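Side-chain contact in rhodopsin (Todarodes pacificus, PDB 2Z73), which senses light for low-light vision, its retinal switching from 11-cis to all-trans and thereby activating G-protein signalling to phospholipase C: residues Asn87-Leu91 with Met92-Cys96. Sequence-based numbering, arbitrary orientation.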
loop_
_atom_site.group_PDB
_atom_site.type_symbol
_atom_site.label_atom_id
_atom_site.label_comp_id
_atom_site.label_asym_id
_atom_site.label_seq_id
_atom_site.Cartn_x
_atom_site.Cartn_y
_atom_site.Cartn_z
ATOM N N ASN A 87 8.533 7.225 8.650
ATOM C CA ASN A 87 7.401 7.905 9.253
ATOM C C ASN A 87 7.132 7.596 10.719
ATOM O O ASN A 87 6.282 8.228 11.335
ATOM C CB ASN A 87 6.137 7.624 8.434
ATOM C CG ASN A 87 6.146 8.331 7.092
ATOM O OD1 ASN A 87 5.961 9.544 7.018
ATOM N ND2 ASN A 87 6.376 7.577 6.026
ATOM N N GLY A 88 7.843 6.629 11.283
ATOM C CA GLY A 88 7.612 6.286 12.674
ATOM C C GLY A 88 8.757 6.681 13.574
ATOM O O GLY A 88 8.868 7.842 14.008
ATOM N N PHE A 89 9.612 5.703 13.867
ATOM C CA PHE A 89 10.777 5.949 14.711
ATOM C C PHE A 89 11.989 6.197 13.822
ATOM O O PHE A 89 12.215 5.461 12.856
ATOM C CB PHE A 89 11.033 4.769 15.648
ATOM C CG PHE A 89 12.271 4.924 16.480
ATOM C CD1 PHE A 89 13.503 4.468 16.011
ATOM C CD2 PHE A 89 12.223 5.584 17.696
ATOM C CE1 PHE A 89 14.671 4.675 16.743
ATOM C CE2 PHE A 89 13.386 5.796 18.437
ATOM C CZ PHE A 89 14.615 5.338 17.953
ATOM N N PRO A 90 12.804 7.219 14.153
ATOM C CA PRO A 90 12.680 8.139 15.286
ATOM C C PRO A 90 12.122 9.538 14.997
ATOM O O PRO A 90 11.818 10.284 15.926
ATOM C CB PRO A 90 14.113 8.239 15.770
ATOM C CG PRO A 90 14.830 8.390 14.467
ATOM C CD PRO A 90 14.164 7.310 13.585
ATOM N N LEU A 91 12.003 9.909 13.728
ATOM C CA LEU A 91 11.529 11.248 13.392
ATOM C C LEU A 91 10.217 11.683 14.065
ATOM O O LEU A 91 10.135 12.789 14.610
ATOM C CB LEU A 91 11.435 11.397 11.865
ATOM C CG LEU A 91 12.787 11.278 11.132
ATOM C CD1 LEU A 91 12.608 11.347 9.625
ATOM C CD2 LEU A 91 13.711 12.374 11.604
ATOM N N MET A 92 9.188 10.840 14.051
ATOM C CA MET A 92 7.937 11.251 14.679
ATOM C C MET A 92 7.899 10.877 16.149
ATOM O O MET A 92 7.674 11.726 17.011
ATOM C CB MET A 92 6.725 10.650 13.965
ATOM C CG MET A 92 5.406 11.278 14.428
ATOM S SD MET A 92 3.886 10.641 13.664
ATOM C CE MET A 92 2.696 11.555 14.563
ATOM N N THR A 93 8.123 9.604 16.436
ATOM C CA THR A 93 8.104 9.122 17.803
ATOM C C THR A 93 8.912 10.008 18.741
ATOM O O THR A 93 8.419 10.394 19.800
ATOM C CB THR A 93 8.624 7.682 17.872
ATOM O OG1 THR A 93 7.838 6.870 16.995
ATOM C CG2 THR A 93 8.537 7.128 19.302
ATOM N N ILE A 94 10.147 10.334 18.363
ATOM C CA ILE A 94 10.987 11.175 19.208
ATOM C C ILE A 94 10.384 12.573 19.311
ATOM O O ILE A 94 10.396 13.180 20.376
ATOM C CB ILE A 94 12.437 11.253 18.666
ATOM C CG1 ILE A 94 13.132 9.908 18.873
ATOM C CG2 ILE A 94 13.229 12.343 19.374
ATOM C CD1 ILE A 94 13.216 9.479 20.313
ATOM N N SER A 95 9.844 13.070 18.200
ATOM C CA SER A 95 9.231 14.385 18.180
ATOM C C SER A 95 8.076 14.453 19.157
ATOM O O SER A 95 7.923 15.436 19.886
ATOM C CB SER A 95 8.735 14.728 16.780
ATOM O OG SER A 95 9.803 15.199 15.989
ATOM N N CYS A 96 7.262 13.407 19.178
ATOM C CA CYS A 96 6.130 13.379 20.091
ATOM C C CYS A 96 6.581 13.448 21.542
ATOM O O CYS A 96 6.184 14.356 22.270
ATOM C CB CYS A 96 5.286 12.124 19.860
ATOM S SG CYS A 96 4.311 12.169 18.337
#
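Gly88 O takes two backbone donors from the turn that follows, Met92 N at 3.0 Å and Thr93 N at 3.1 Å, while Pro90 O receives Ile94 N in an ordinary helical bond. Of the two, Thr93 N makes the straighter bond, with an N-H...O angle of 171°. The donors reach Gly88 O from different directions: Met92 N lies nearly in line with the C=O bond, whereas Thr93 N stands above the carbonyl plane. Thr93 OG1 is also close to this oxygen, but the bond is weak, and Gly38 O on helix 31-61 is a second weak acceptor within reach of the same hydroxyl. The cis peptide bond before Pro90 folds its ring back, so that Pro90 CB sits over the centre of the Phe89 ring, 3.5 Å above its plane. On the helical side Ile94 packs CG1 against Pro90 CB at 3.7 Å, and its CD1 approaches Phe89 CE2 obliquely at 4.1 Å; Thr93 CB lies near the plane of the same ring, at its edge. Ser95 OG, turned beside its own backbone N (chi1 -81°), returns to Leu91 O at 2.8 Å, with a C=O...OG angle of 175°. An alanine in place of Ser95 would remove this hydroxyl and is likely to leave Leu91 O without its side-chain donor. Met92, by contrast, extends its chain away from the turn to touch Tyr111 and Lys305. Asn87 contacts the retinal, its ND2 bonded to Phe83 O and its backbone O receiving Tyr111 OH. The Gly88-Phe89-Pro90 break between helices 70-87 and 91-97 interrupts the second transmembrane helix of this class A receptor, consistent with a proline-associated kink, with Asn87, one of the residues lining the retinal pocket, at the helix 70-87 side of the break.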